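Local coordinates for iron binding protein FbpA (Mannheimia haemolytica, PDB 1Q35) that binds ferric iron in the periplasm and probably delivers it for uptake into the cell, at residues A[147-152]-A[288-293]; A[142-147]-A[302-307]; A[2-7]-A[247-252]; A[17-22]-A[28-33]; A[183-188]-A[214-219]. One frame throughout, in Å; residues are numbered along the deposited sequence. Where two conformers were deposited one is given.

Contact 1. Residues A[147-152]-A[288-293]; sequences FAAMIE and KSDTIK
The carboxylate of Asp290, whose OD1 lies 4.3 Å from Ala149 CB, is held through both oxygens. OD2 accepts the backbone N-H of Ile292 at 3.1 Å from N, nearly straight at 161°, with the donor well above the carboxylate plane; OD1 takes a bond from NE2 of His153, one residue beyond the helical segment. The first bond closes an Asx turn in the loop between helices 279-283 and 294-298, and the second ties that turn to helix 141-168, the helix that carries the iron ligand Tyr142 near its N-terminal end. From the turn Ile292 reaches out fully extended, CG1 trans to the backbone N (chi1 -168°), and its terminal CD1 does nearly all the touching. It ends 3.6 Å from CB of Glu152 and 3.7 Å from CG of the same residue, the two chains passing at a slant, while on the previous helical turn Ala149 presents CA at 3.9 Å from CD1 and CB at 4.1 Å. Beyond CG the Glu152 chain bends (chi2 78°) and carries its carboxylate to a salt bridge with Lys299 and a hydrogen bond from Asn300, so only its aliphatic base packs against the isoleucine.

Contact 2. Residues A[142-147]-A[302-307]; sequences YNVSLF and EAALKL
Val144 points from helix 142-147 at helix 302-307, and both of its methyls make contact there. CB serves as the branch point and stays back from the interface. CG1, on the far side of the CA-CB bond from the backbone N (chi1 -180°), reaches Ala304: it lies 3.7 Å from Ala304 CB and 3.8 Å from the backbone N of Leu305. CG2 turns the other way and meets Leu305 CD1 at 4.0 Å. Ala304 is the small residue opposite. Its CB also approaches the backbone O of Val144 at 3.6 Å and CB of Phe147 at 4.0 Å, so one methyl sits between two successive turns of the facing helix. Phe147 contributes only its CB here; the ring swings off toward Leu163 and Val308, with Asn143 O 3.2 Å above one face, offset toward the rim. The short helical segments approach to 8.4 Å at 109° between their N-to-C directions, joining helix 141-168 to helix 301-311 near the C-terminal end of the chain. The side chains meet one another through carbon alone, and methyls also rest on backbone N and O without bonding to them, so adhesion in this buried setting rests on dispersion and on shape, with the small alanine permitting the close approach of the two backbones, rather than on any directional bond.

Contact 3. Residues A[2-7]-A[247-252]; sequences NEVNVY and VKLIEY
Leu249 of helix 243-254 meets Val4 and Val6, two residues of strand 3-8 whose CB atoms point to the same side of the sheet, and across these segments the interaction is purely apolar. One atom of the leucine does the work. CD2 comes within 3.7 Å of Val6 CG2, methyl against methyl, with the two side chains crossing at about a right angle; the same CD2 stands 4.3 Å from Val4 CG1, a looser touch. The leucine is set up for this by its first torsion (chi1 175°), which turns CG away from the backbone N and sends the isobutyl fork out from the helix and down onto the strand. On the valine side, the branch of Val6 that meets the leucine is the one beside the backbone N. All three residues are buried, and the nearest CA atoms, those of Val4 and Leu249, are 8.1 Å apart, so the gap is bridged by side chains.

Polar interactions lie around this patch. Glu3 O accepts from ND2 of Asn245, a residue of the same helix, which joins strand and helix a second time, while the backbone of Val4 bonds to Lys29 and Asn31 in strand 29-34 and that of Asn5 to Val54. Strand 3-8 runs between parallel neighbours 29-34 and 54-57, and helix 243-254 lies on the sheet face that helix 16-26 also covers: Leu249 packs on Leu19 and Phe22 of that helix and on Val54 of strand 54-57.

Contact 4. Residues A[17-22]-A[28-33]; sequences PMLKNF and IKVNII
The ring of Phe22 meets strand 29-33 and the residue before it at several atoms. At its edge, near the ring plane, Val30 CG2 sits 3.6 Å from CD2; farther round the ring Ile28 CD1 comes to 3.7 Å from CZ, with CB of Ile28 3.8 Å from both CZ and CE2. The contact belongs to the beta-alpha-beta crossover made by strand 3-8, helix 16-26 and strand 29-34, and it packs the helix on the strand that follows it. Helix and strand segments run at 149°, their axes 8.6 Å apart. A chi1 of 166° swings the Phe22 ring away from its own backbone N and lays it out from the helix toward Ile28 and Val30. One turn earlier Leu19 takes the next part of the strand: its CD1 is 4.3 Å from Val30 CG1 but only 3.3 Å from Ile32 CD1, a tight methyl pair in which the two chains cross at about a right angle. The backbone O of Ile28 is buried here with no polar partner in the model. On the helix itself, Pro17 O accepts two N-H groups from Asn21, the backbone N and, from the opposite face of the carbonyl plane, side-chain ND2 at 2.8 Å and 171°.

Contact 5. Residues A[183-188]-A[214-219]; sequences KAIKEG and EAAIIN
Lys186 and Ala215 face each other across the closest part of this contact, where their CA atoms are 5.1 Å apart. The Ala215 methyl points at the helix and rests on the base of the lysine, CB lying 3.7 Å from Lys186 CA, 3.7 Å from its CB and 3.8 Å from its CG. Past CG a bend at chi2 (-112°) leads the rest of the lysine chain off, taking the ammonium away from the alanine. Ile185 points at the strand from the adjoining position, and its CG2 branch is the one that touches: it lies 3.9 Å from Ala215 O and 4.3 Å from Ala216 CB, and the side chain also packs on Tyr106 and Ser108 of strand 96-108. The contact therefore sets the end of helix 178-187, closed by a Schellman motif at Gly188, against the start of strand 216-219, which pairs antiparallel with strand 96-108. Its chemistry is modest: alanine methyls, an isoleucine branch and the aliphatic base of a lysine bring the backbones close, while the polar bonds of Ile185 O (Arg111 NH2) and Ala216 O (Tyr200 OH) go to other residues, not across this contact.

Contacts 3 and 4 form one packed region, their centres 8 Å apart: strands 3-8 and 29-34 are sheet neighbours, and Phe22 of contact 4 touches Leu249 of contact 3. Contacts 1 and 2 form another, 12 Å apart, sharing Phe147 and helix 141-168. Contact 5 stands by itself, 26 and 25 Å from contacts 1 and 2 and 38 Å from contact 3 between centres, yet it reaches the same branched mixed sheet as contacts 3 and 4. Along the chain contact 4 closes first, contact 5 lies within the spans of contacts 1, 2 and 3, and contact 3 interlocks with contacts 1 and 2. Helix 141-168 carries the iron ligand Tyr142, whereas contacts 3 and 4 pack a part of the fold away from the iron site.

Contact 1. Residues A[147-152]-A[288-293]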
# COMPACT_ATOMS: atom_id res chain seq x y z
N PHE A 147 3.96 -1.94 11.03
CA PHE A 147 4.71 -2.27 12.24
C PHE A 147 6.09 -1.59 12.25
O PHE A 147 6.60 -1.23 13.31
CB PHE A 147 4.86 -3.79 12.41
CG PHE A 147 3.57 -4.57 12.31
CD1 PHE A 147 3.59 -5.86 11.81
CD2 PHE A 147 2.35 -4.04 12.70
CE1 PHE A 147 2.42 -6.61 11.70
CE2 PHE A 147 1.17 -4.78 12.59
CZ PHE A 147 1.22 -6.07 12.10
N ALA A 148 6.67 -1.42 11.07
CA ALA A 148 7.95 -0.73 10.92
C ALA A 148 7.85 0.73 11.35
O ALA A 148 8.73 1.23 12.03
CB ALA A 148 8.42 -0.83 9.48
N ALA A 149 6.77 1.40 10.96
CA ALA A 149 6.52 2.76 11.42
C ALA A 149 6.39 2.78 12.94
O ALA A 149 6.93 3.67 13.61
CB ALA A 149 5.28 3.34 10.78
N MET A 150 5.70 1.79 13.50
CA MET A 150 5.53 1.70 14.94
C MET A 150 6.88 1.54 15.64
O MET A 150 7.09 2.12 16.70
CB MET A 150 4.55 0.59 15.30
CG MET A 150 3.14 0.88 14.77
SD MET A 150 1.92 -0.38 15.11
CE MET A 150 1.52 0.01 16.82
N ILE A 151 7.81 0.79 15.06
CA ILE A 151 9.15 0.69 15.64
C ILE A 151 9.85 2.05 15.68
O ILE A 151 10.50 2.40 16.67
CB ILE A 151 10.01 -0.35 14.89
CG1 ILE A 151 9.50 -1.77 15.16
CG2 ILE A 151 11.49 -0.22 15.30
CD1 ILE A 151 10.14 -2.82 14.30
N GLU A 152 9.72 2.84 14.62
CA GLU A 152 10.30 4.18 14.62
C GLU A 152 9.77 5.01 15.79
O GLU A 152 10.51 5.73 16.45
CB GLU A 152 10.01 4.90 13.29
CG GLU A 152 10.74 6.22 13.10
CD GLU A 152 12.20 6.07 12.71
OE1 GLU A 152 12.76 4.95 12.77
OE2 GLU A 152 12.81 7.10 12.32
N LYS A 288 -5.44 13.17 9.91
CA LYS A 288 -4.06 13.49 10.25
C LYS A 288 -3.16 12.32 9.87
O LYS A 288 -3.26 11.24 10.47
CB LYS A 288 -3.96 13.79 11.74
CG LYS A 288 -2.58 14.21 12.23
CD LYS A 288 -2.55 14.39 13.76
CE LYS A 288 -2.59 13.06 14.53
NZ LYS A 288 -2.64 13.26 16.01
N SER A 289 -2.32 12.51 8.87
CA SER A 289 -1.35 11.49 8.49
C SER A 289 -0.17 11.47 9.45
O SER A 289 0.21 12.49 10.03
CB SER A 289 -0.82 11.75 7.07
OG SER A 289 -1.81 11.50 6.09
N ASP A 290 0.42 10.29 9.61
CA ASP A 290 1.71 10.16 10.27
C ASP A 290 2.71 11.03 9.49
O ASP A 290 2.73 10.99 8.27
CB ASP A 290 2.14 8.69 10.24
CG ASP A 290 3.27 8.38 11.19
OD1 ASP A 290 3.45 7.17 11.49
OD2 ASP A 290 4.01 9.25 11.67
N THR A 291 3.51 11.81 10.21
CA THR A 291 4.52 12.66 9.58
C THR A 291 5.83 11.92 9.30
O THR A 291 6.75 12.51 8.75
CB THR A 291 4.82 13.90 10.46
OG1 THR A 291 5.22 13.49 11.77
CG2 THR A 291 3.57 14.75 10.66
N ILE A 292 5.93 10.65 9.70
CA ILE A 292 7.13 9.87 9.45
C ILE A 292 7.54 9.95 7.97
O ILE A 292 6.70 9.89 7.07
CB ILE A 292 6.92 8.40 9.90
CG1 ILE A 292 8.25 7.64 9.93
CG2 ILE A 292 5.89 7.69 9.01
CD1 ILE A 292 8.12 6.25 10.53
N LYS A 293 8.83 10.10 7.72
CA LYS A 293 9.34 10.08 6.36
C LYS A 293 9.24 8.66 5.79
O LYS A 293 9.47 7.68 6.50
CB LYS A 293 10.80 10.52 6.34
CG LYS A 293 11.03 12.00 6.53
CD LYS A 293 11.95 12.57 5.45
CE LYS A 293 13.28 11.83 5.34
NZ LYS A 293 13.58 11.36 3.95

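Contact 2. Residues A[142-147]-A[302-307]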
# COMPACT_ATOMS: atom_id res chain seq x y z
N TYR A 142 2.06 -4.90 3.68
CA TYR A 142 1.26 -3.78 4.18
C TYR A 142 1.26 -3.74 5.71
O TYR A 142 1.34 -2.67 6.31
CB TYR A 142 -0.18 -3.84 3.69
CG TYR A 142 -0.42 -3.75 2.20
CD1 TYR A 142 0.36 -2.94 1.38
CD2 TYR A 142 -1.46 -4.46 1.62
CE1 TYR A 142 0.11 -2.86 0.02
CE2 TYR A 142 -1.73 -4.37 0.26
CZ TYR A 142 -0.93 -3.57 -0.53
OH TYR A 142 -1.15 -3.44 -1.88
N ASN A 143 1.14 -4.90 6.34
CA ASN A 143 1.23 -5.00 7.79
C ASN A 143 2.64 -4.74 8.31
O ASN A 143 2.82 -3.98 9.24
CB ASN A 143 0.74 -6.36 8.28
CG ASN A 143 -0.76 -6.52 8.21
OD1 ASN A 143 -1.52 -5.54 8.22
ND2 ASN A 143 -1.20 -7.78 8.14
N VAL A 144 3.64 -5.36 7.70
CA VAL A 144 5.00 -5.22 8.20
C VAL A 144 5.44 -3.75 8.12
O VAL A 144 6.08 -3.26 9.04
CB VAL A 144 5.99 -6.17 7.48
CG1 VAL A 144 7.40 -5.99 8.03
CG2 VAL A 144 5.56 -7.63 7.64
N SER A 145 5.08 -3.04 7.06
CA SER A 145 5.45 -1.62 6.97
C SER A 145 4.73 -0.76 8.01
O SER A 145 5.30 0.19 8.52
CB SER A 145 5.25 -1.09 5.55
OG SER A 145 6.27 -1.62 4.71
N LEU A 146 3.48 -1.10 8.34
CA LEU A 146 2.81 -0.46 9.47
C LEU A 146 3.59 -0.69 10.77
O LEU A 146 3.85 0.24 11.52
CB LEU A 146 1.38 -0.99 9.61
CG LEU A 146 0.62 -0.61 10.88
CD1 LEU A 146 0.42 0.90 11.01
CD2 LEU A 146 -0.71 -1.33 10.92
N PHE A 147 3.96 -1.94 11.03
CA PHE A 147 4.71 -2.27 12.24
C PHE A 147 6.09 -1.59 12.25
O PHE A 147 6.60 -1.23 13.31
CB PHE A 147 4.86 -3.79 12.41
CG PHE A 147 3.57 -4.57 12.31
CD1 PHE A 147 3.59 -5.86 11.81
CD2 PHE A 147 2.35 -4.04 12.70
CE1 PHE A 147 2.42 -6.61 11.70
CE2 PHE A 147 1.17 -4.78 12.59
CZ PHE A 147 1.22 -6.07 12.10
N GLU A 302 12.99 -4.74 8.28
CA GLU A 302 13.67 -5.95 8.70
C GLU A 302 13.40 -6.26 10.17
O GLU A 302 13.10 -7.39 10.54
CB GLU A 302 15.18 -5.81 8.45
CG GLU A 302 16.05 -6.96 8.92
CD GLU A 302 17.50 -6.78 8.52
OE1 GLU A 302 18.03 -7.62 7.77
OE2 GLU A 302 18.11 -5.77 8.95
N ALA A 303 13.50 -5.24 11.02
CA ALA A 303 13.25 -5.40 12.44
C ALA A 303 11.79 -5.79 12.70
O ALA A 303 11.51 -6.62 13.57
CB ALA A 303 13.59 -4.12 13.19
N ALA A 304 10.86 -5.22 11.95
CA ALA A 304 9.44 -5.52 12.10
C ALA A 304 9.15 -6.97 11.70
O ALA A 304 8.40 -7.66 12.38
CB ALA A 304 8.60 -4.56 11.27
N LEU A 305 9.74 -7.42 10.60
CA LEU A 305 9.53 -8.79 10.15
C LEU A 305 10.05 -9.77 11.20
O LEU A 305 9.44 -10.81 11.45
CB LEU A 305 10.20 -9.02 8.80
CG LEU A 305 9.89 -10.36 8.13
CD1 LEU A 305 8.41 -10.48 7.80
CD2 LEU A 305 10.73 -10.52 6.88
N LYS A 306 11.17 -9.43 11.83
CA LYS A 306 11.74 -10.24 12.89
C LYS A 306 10.77 -10.36 14.06
O LYS A 306 10.60 -11.45 14.62
CB LYS A 306 13.07 -9.63 13.34
CG LYS A 306 13.86 -10.44 14.35
CD LYS A 306 15.22 -9.79 14.58
CE LYS A 306 16.08 -10.57 15.55
NZ LYS A 306 16.57 -11.86 14.98
N LEU A 307 10.12 -9.26 14.44
CA LEU A 307 9.16 -9.32 15.54
C LEU A 307 7.96 -10.19 15.19
O LEU A 307 7.48 -10.95 16.04
CB LEU A 307 8.65 -7.93 15.91
CG LEU A 307 9.69 -6.97 16.46
CD1 LEU A 307 9.04 -5.66 16.86
CD2 LEU A 307 10.44 -7.56 17.65

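Contact 3. Residues A[2-7]-A[247-252]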
# COMPACT_ATOMS: atom_id res chain seq x y z
N ASN A 2 8.91 -0.78 -30.22
CA ASN A 2 8.36 0.37 -29.52
C ASN A 2 7.55 -0.14 -28.35
O ASN A 2 6.32 -0.18 -28.40
CB ASN A 2 7.48 1.23 -30.42
CG ASN A 2 7.06 2.53 -29.77
OD1 ASN A 2 6.11 3.17 -30.21
ND2 ASN A 2 7.79 2.95 -28.74
N GLU A 3 8.25 -0.55 -27.30
CA GLU A 3 7.64 -1.24 -26.18
C GLU A 3 8.27 -0.85 -24.85
O GLU A 3 9.30 -0.17 -24.80
CB GLU A 3 7.75 -2.76 -26.39
CG GLU A 3 9.19 -3.27 -26.36
CD GLU A 3 9.33 -4.71 -26.83
OE1 GLU A 3 10.49 -5.15 -26.98
OE2 GLU A 3 8.32 -5.41 -27.03
N VAL A 4 7.63 -1.31 -23.78
CA VAL A 4 8.14 -1.14 -22.43
C VAL A 4 7.74 -2.38 -21.62
O VAL A 4 6.61 -2.87 -21.73
CB VAL A 4 7.62 0.17 -21.78
CG1 VAL A 4 6.10 0.16 -21.62
CG2 VAL A 4 8.30 0.42 -20.44
N ASN A 5 8.68 -2.91 -20.85
CA ASN A 5 8.50 -4.15 -20.12
C ASN A 5 8.22 -3.86 -18.65
O ASN A 5 9.10 -3.43 -17.91
CB ASN A 5 9.74 -5.03 -20.24
CG ASN A 5 10.09 -5.35 -21.69
OD1 ASN A 5 9.21 -5.51 -22.53
ND2 ASN A 5 11.38 -5.44 -21.98
N VAL A 6 6.98 -4.12 -18.24
CA VAL A 6 6.50 -3.77 -16.91
C VAL A 6 6.39 -5.03 -16.05
O VAL A 6 5.86 -6.04 -16.50
CB VAL A 6 5.12 -3.09 -17.01
CG1 VAL A 6 4.56 -2.75 -15.63
CG2 VAL A 6 5.21 -1.84 -17.87
N TYR A 7 6.91 -4.96 -14.83
CA TYR A 7 6.70 -5.98 -13.81
C TYR A 7 5.87 -5.34 -12.71
O TYR A 7 6.27 -4.33 -12.15
CB TYR A 7 8.04 -6.49 -13.27
CG TYR A 7 8.75 -7.35 -14.29
CD1 TYR A 7 9.36 -6.78 -15.40
CD2 TYR A 7 8.77 -8.73 -14.17
CE1 TYR A 7 9.99 -7.56 -16.35
CE2 TYR A 7 9.40 -9.52 -15.12
CZ TYR A 7 10.01 -8.92 -16.21
OH TYR A 7 10.64 -9.68 -17.17
N VAL A 247 10.61 5.97 -19.17
CA VAL A 247 10.46 7.31 -18.64
C VAL A 247 9.12 7.89 -19.08
O VAL A 247 8.41 8.50 -18.28
CB VAL A 247 11.62 8.23 -19.06
CG1 VAL A 247 11.32 9.69 -18.73
CG2 VAL A 247 12.90 7.80 -18.37
N LYS A 248 8.74 7.67 -20.34
CA LYS A 248 7.44 8.15 -20.82
C LYS A 248 6.28 7.51 -20.04
O LYS A 248 5.29 8.18 -19.77
CB LYS A 248 7.30 7.91 -22.32
CG LYS A 248 8.12 8.90 -23.15
CD LYS A 248 8.05 8.61 -24.64
CE LYS A 248 8.82 9.66 -25.44
NZ LYS A 248 9.27 9.17 -26.77
N LEU A 249 6.42 6.24 -19.68
CA LEU A 249 5.39 5.57 -18.89
C LEU A 249 5.25 6.18 -17.49
O LEU A 249 4.14 6.48 -17.06
CB LEU A 249 5.66 4.07 -18.77
CG LEU A 249 4.70 3.29 -17.86
CD1 LEU A 249 3.25 3.48 -18.27
CD2 LEU A 249 5.05 1.83 -17.85
N ILE A 250 6.36 6.39 -16.79
CA ILE A 250 6.24 6.91 -15.43
C ILE A 250 5.82 8.38 -15.43
O ILE A 250 5.07 8.81 -14.57
CB ILE A 250 7.49 6.60 -14.55
CG1 ILE A 250 8.73 7.40 -14.97
CG2 ILE A 250 7.80 5.12 -14.59
CD1 ILE A 250 9.85 7.28 -13.97
N GLU A 251 6.25 9.14 -16.44
CA GLU A 251 5.76 10.50 -16.64
C GLU A 251 4.26 10.50 -16.89
O GLU A 251 3.54 11.33 -16.35
CB GLU A 251 6.51 11.17 -17.81
CG GLU A 251 7.94 11.54 -17.46
CD GLU A 251 8.74 12.11 -18.62
OE1 GLU A 251 9.74 12.81 -18.35
OE2 GLU A 251 8.39 11.86 -19.79
N TYR A 252 3.78 9.56 -17.70
CA TYR A 252 2.35 9.43 -17.98
C TYR A 252 1.57 9.12 -16.70
O TYR A 252 0.53 9.72 -16.44
CB TYR A 252 2.09 8.32 -19.01
CG TYR A 252 0.64 8.22 -19.42
CD1 TYR A 252 -0.25 7.41 -18.72
CD2 TYR A 252 0.16 8.94 -20.51
CE1 TYR A 252 -1.59 7.32 -19.10
CE2 TYR A 252 -1.17 8.85 -20.90
CZ TYR A 252 -2.04 8.03 -20.19
OH TYR A 252 -3.36 7.95 -20.56

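Contact 4. Residues A[17-22]-A[28-33]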
# COMPACT_ATOMS: atom_id res chain seq x y z
N PRO A 17 -6.29 -0.38 -16.34
CA PRO A 17 -6.89 0.83 -16.94
C PRO A 17 -5.87 1.92 -17.24
O PRO A 17 -5.92 2.55 -18.30
CB PRO A 17 -7.89 1.28 -15.87
CG PRO A 17 -8.24 0.05 -15.13
CD PRO A 17 -6.95 -0.74 -15.07
N MET A 18 -4.93 2.14 -16.32
CA MET A 18 -3.90 3.16 -16.51
C MET A 18 -2.96 2.79 -17.65
O MET A 18 -2.59 3.65 -18.46
CB MET A 18 -3.09 3.37 -15.23
CG MET A 18 -3.91 3.87 -14.05
SD MET A 18 -4.59 2.51 -13.09
CE MET A 18 -5.85 3.34 -12.16
N LEU A 19 -2.57 1.52 -17.72
CA LEU A 19 -1.63 1.06 -18.73
C LEU A 19 -2.26 1.02 -20.12
O LEU A 19 -1.59 1.34 -21.10
CB LEU A 19 -1.07 -0.32 -18.37
CG LEU A 19 -0.29 -0.36 -17.05
CD1 LEU A 19 0.12 -1.77 -16.72
CD2 LEU A 19 0.92 0.56 -17.09
N LYS A 20 -3.54 0.67 -20.21
CA LYS A 20 -4.25 0.65 -21.48
C LYS A 20 -4.41 2.06 -22.03
O LYS A 20 -4.28 2.27 -23.24
CB LYS A 20 -5.63 0.00 -21.32
CG LYS A 20 -5.59 -1.49 -21.08
CD LYS A 20 -5.47 -2.28 -22.38
CE LYS A 20 -5.97 -3.71 -22.23
NZ LYS A 20 -4.93 -4.61 -21.68
N ASN A 21 -4.68 3.02 -21.16
CA ASN A 21 -4.76 4.42 -21.56
C ASN A 21 -3.40 4.96 -22.01
O ASN A 21 -3.33 5.75 -22.94
CB ASN A 21 -5.34 5.29 -20.43
CG ASN A 21 -6.86 5.30 -20.43
OD1 ASN A 21 -7.48 6.08 -21.15
ND2 ASN A 21 -7.46 4.41 -19.64
N PHE A 22 -2.34 4.52 -21.34
CA PHE A 22 -0.97 4.85 -21.76
C PHE A 22 -0.71 4.34 -23.18
O PHE A 22 -0.20 5.08 -24.01
CB PHE A 22 0.05 4.27 -20.78
CG PHE A 22 1.46 4.26 -21.31
CD1 PHE A 22 2.23 5.42 -21.31
CD2 PHE A 22 2.03 3.09 -21.79
CE1 PHE A 22 3.54 5.41 -21.78
CE2 PHE A 22 3.35 3.08 -22.26
CZ PHE A 22 4.09 4.24 -22.25
N ILE A 28 2.88 3.32 -27.40
CA ILE A 28 3.90 2.41 -26.89
C ILE A 28 3.24 1.15 -26.34
O ILE A 28 2.33 1.24 -25.53
CB ILE A 28 4.75 3.10 -25.79
CG1 ILE A 28 5.48 4.33 -26.35
CG2 ILE A 28 5.76 2.12 -25.19
CD1 ILE A 28 6.00 5.28 -25.30
N LYS A 29 3.71 -0.00 -26.80
CA LYS A 29 3.20 -1.30 -26.36
C LYS A 29 3.71 -1.64 -24.97
O LYS A 29 4.90 -1.54 -24.69
CB LYS A 29 3.65 -2.39 -27.35
CG LYS A 29 3.44 -3.83 -26.90
CD LYS A 29 1.97 -4.21 -26.86
CE LYS A 29 1.79 -5.69 -26.57
NZ LYS A 29 0.36 -6.10 -26.62
N VAL A 30 2.79 -2.05 -24.09
CA VAL A 30 3.14 -2.50 -22.75
C VAL A 30 3.15 -4.02 -22.72
O VAL A 30 2.14 -4.66 -23.03
CB VAL A 30 2.13 -1.98 -21.70
CG1 VAL A 30 2.38 -2.63 -20.33
CG2 VAL A 30 2.20 -0.47 -21.59
N ASN A 31 4.29 -4.59 -22.37
CA ASN A 31 4.39 -6.00 -22.01
C ASN A 31 4.38 -6.06 -20.51
O ASN A 31 5.17 -5.40 -19.86
CB ASN A 31 5.69 -6.61 -22.55
CG ASN A 31 5.88 -6.37 -24.03
OD1 ASN A 31 4.98 -6.63 -24.83
ND2 ASN A 31 7.05 -5.87 -24.40
N ILE A 32 3.47 -6.85 -19.94
CA ILE A 32 3.32 -6.88 -18.49
C ILE A 32 3.39 -8.30 -17.93
O ILE A 32 2.80 -9.23 -18.48
CB ILE A 32 2.03 -6.15 -18.05
CG1 ILE A 32 1.97 -6.05 -16.52
CG2 ILE A 32 0.78 -6.84 -18.61
CD1 ILE A 32 1.28 -4.81 -16.02
N ILE A 33 4.15 -8.44 -16.86
CA ILE A 33 4.24 -9.66 -16.07
C ILE A 33 3.89 -9.27 -14.65
O ILE A 33 4.25 -8.19 -14.18
CB ILE A 33 5.67 -10.25 -16.15
CG1 ILE A 33 5.92 -10.84 -17.54
CG2 ILE A 33 5.87 -11.33 -15.08
CD1 ILE A 33 7.38 -11.04 -17.88

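Contact 5. Residues A[183-188]-A[214-219]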
# COMPACT_ATOMS: atom_id res chain seq x y z
N LYS A 183 -15.33 -8.66 4.60
CA LYS A 183 -16.34 -9.70 4.43
C LYS A 183 -16.61 -10.38 5.77
O LYS A 183 -17.76 -10.66 6.11
CB LYS A 183 -15.87 -10.74 3.40
CG LYS A 183 -16.91 -11.81 3.07
CD LYS A 183 -16.35 -12.84 2.10
CE LYS A 183 -17.45 -13.73 1.53
NZ LYS A 183 -16.88 -14.94 0.87
N ALA A 184 -15.55 -10.65 6.53
CA ALA A 184 -15.69 -11.30 7.82
C ALA A 184 -16.43 -10.41 8.82
O ALA A 184 -17.18 -10.91 9.64
CB ALA A 184 -14.32 -11.70 8.36
N ILE A 185 -16.23 -9.09 8.75
CA ILE A 185 -17.01 -8.16 9.56
C ILE A 185 -18.49 -8.28 9.19
O ILE A 185 -19.37 -8.38 10.06
CB ILE A 185 -16.52 -6.70 9.38
CG1 ILE A 185 -15.13 -6.51 10.01
CG2 ILE A 185 -17.53 -5.73 10.01
CD1 ILE A 185 -14.50 -5.15 9.74
N LYS A 186 -18.78 -8.29 7.90
CA LYS A 186 -20.17 -8.41 7.44
C LYS A 186 -20.81 -9.69 7.99
O LYS A 186 -21.96 -9.67 8.44
CB LYS A 186 -20.23 -8.38 5.91
CG LYS A 186 -21.62 -8.52 5.33
CD LYS A 186 -21.79 -9.83 4.60
CE LYS A 186 -23.08 -9.85 3.79
NZ LYS A 186 -23.48 -11.24 3.47
N GLU A 187 -20.07 -10.80 7.96
CA GLU A 187 -20.58 -12.10 8.40
C GLU A 187 -20.68 -12.25 9.92
O GLU A 187 -21.30 -13.18 10.41
CB GLU A 187 -19.74 -13.22 7.81
CG GLU A 187 -19.88 -13.35 6.30
CD GLU A 187 -18.98 -14.41 5.69
OE1 GLU A 187 -19.01 -14.56 4.45
OE2 GLU A 187 -18.25 -15.09 6.44
N GLY A 188 -20.07 -11.33 10.67
CA GLY A 188 -20.14 -11.35 12.12
C GLY A 188 -18.97 -12.02 12.82
O GLY A 188 -18.96 -12.11 14.03
N GLU A 214 -20.83 -1.99 3.11
CA GLU A 214 -22.00 -1.41 3.77
C GLU A 214 -22.16 -1.85 5.22
O GLU A 214 -22.77 -1.15 6.02
CB GLU A 214 -23.28 -1.72 2.97
CG GLU A 214 -23.36 -0.94 1.67
CD GLU A 214 -24.43 -1.45 0.71
OE1 GLU A 214 -24.77 -0.68 -0.21
OE2 GLU A 214 -24.91 -2.59 0.86
N ALA A 215 -21.60 -3.01 5.56
CA ALA A 215 -21.62 -3.53 6.92
C ALA A 215 -20.49 -2.98 7.80
O ALA A 215 -20.41 -3.31 8.97
CB ALA A 215 -21.54 -5.04 6.90
N ALA A 216 -19.63 -2.14 7.23
CA ALA A 216 -18.44 -1.65 7.93
C ALA A 216 -18.33 -0.14 7.84
O ALA A 216 -18.92 0.50 6.97
CB ALA A 216 -17.19 -2.32 7.36
N ILE A 217 -17.54 0.42 8.76
CA ILE A 217 -17.22 1.83 8.79
C ILE A 217 -15.71 1.97 8.62
O ILE A 217 -14.94 1.25 9.25
CB ILE A 217 -17.68 2.45 10.13
CG1 ILE A 217 -19.21 2.46 10.21
CG2 ILE A 217 -17.12 3.87 10.29
CD1 ILE A 217 -19.75 2.67 11.60
N ILE A 218 -15.30 2.90 7.77
CA ILE A 218 -13.89 3.23 7.61
C ILE A 218 -13.47 4.24 8.70
O ILE A 218 -14.15 5.25 8.92
CB ILE A 218 -13.57 3.75 6.17
CG1 ILE A 218 -12.07 3.97 5.99
CG2 ILE A 218 -14.34 5.03 5.83
CD1 ILE A 218 -11.62 4.03 4.56
N ASN A 219 -12.37 3.95 9.38
CA ASN A 219 -11.88 4.82 10.45
C ASN A 219 -10.40 5.12 10.24
O ASN A 219 -9.62 4.21 10.01
CB ASN A 219 -12.03 4.18 11.83
CG ASN A 219 -13.44 3.74 12.14
OD1 ASN A 219 -14.23 4.50 12.70
ND2 ASN A 219 -13.75 2.49 11.81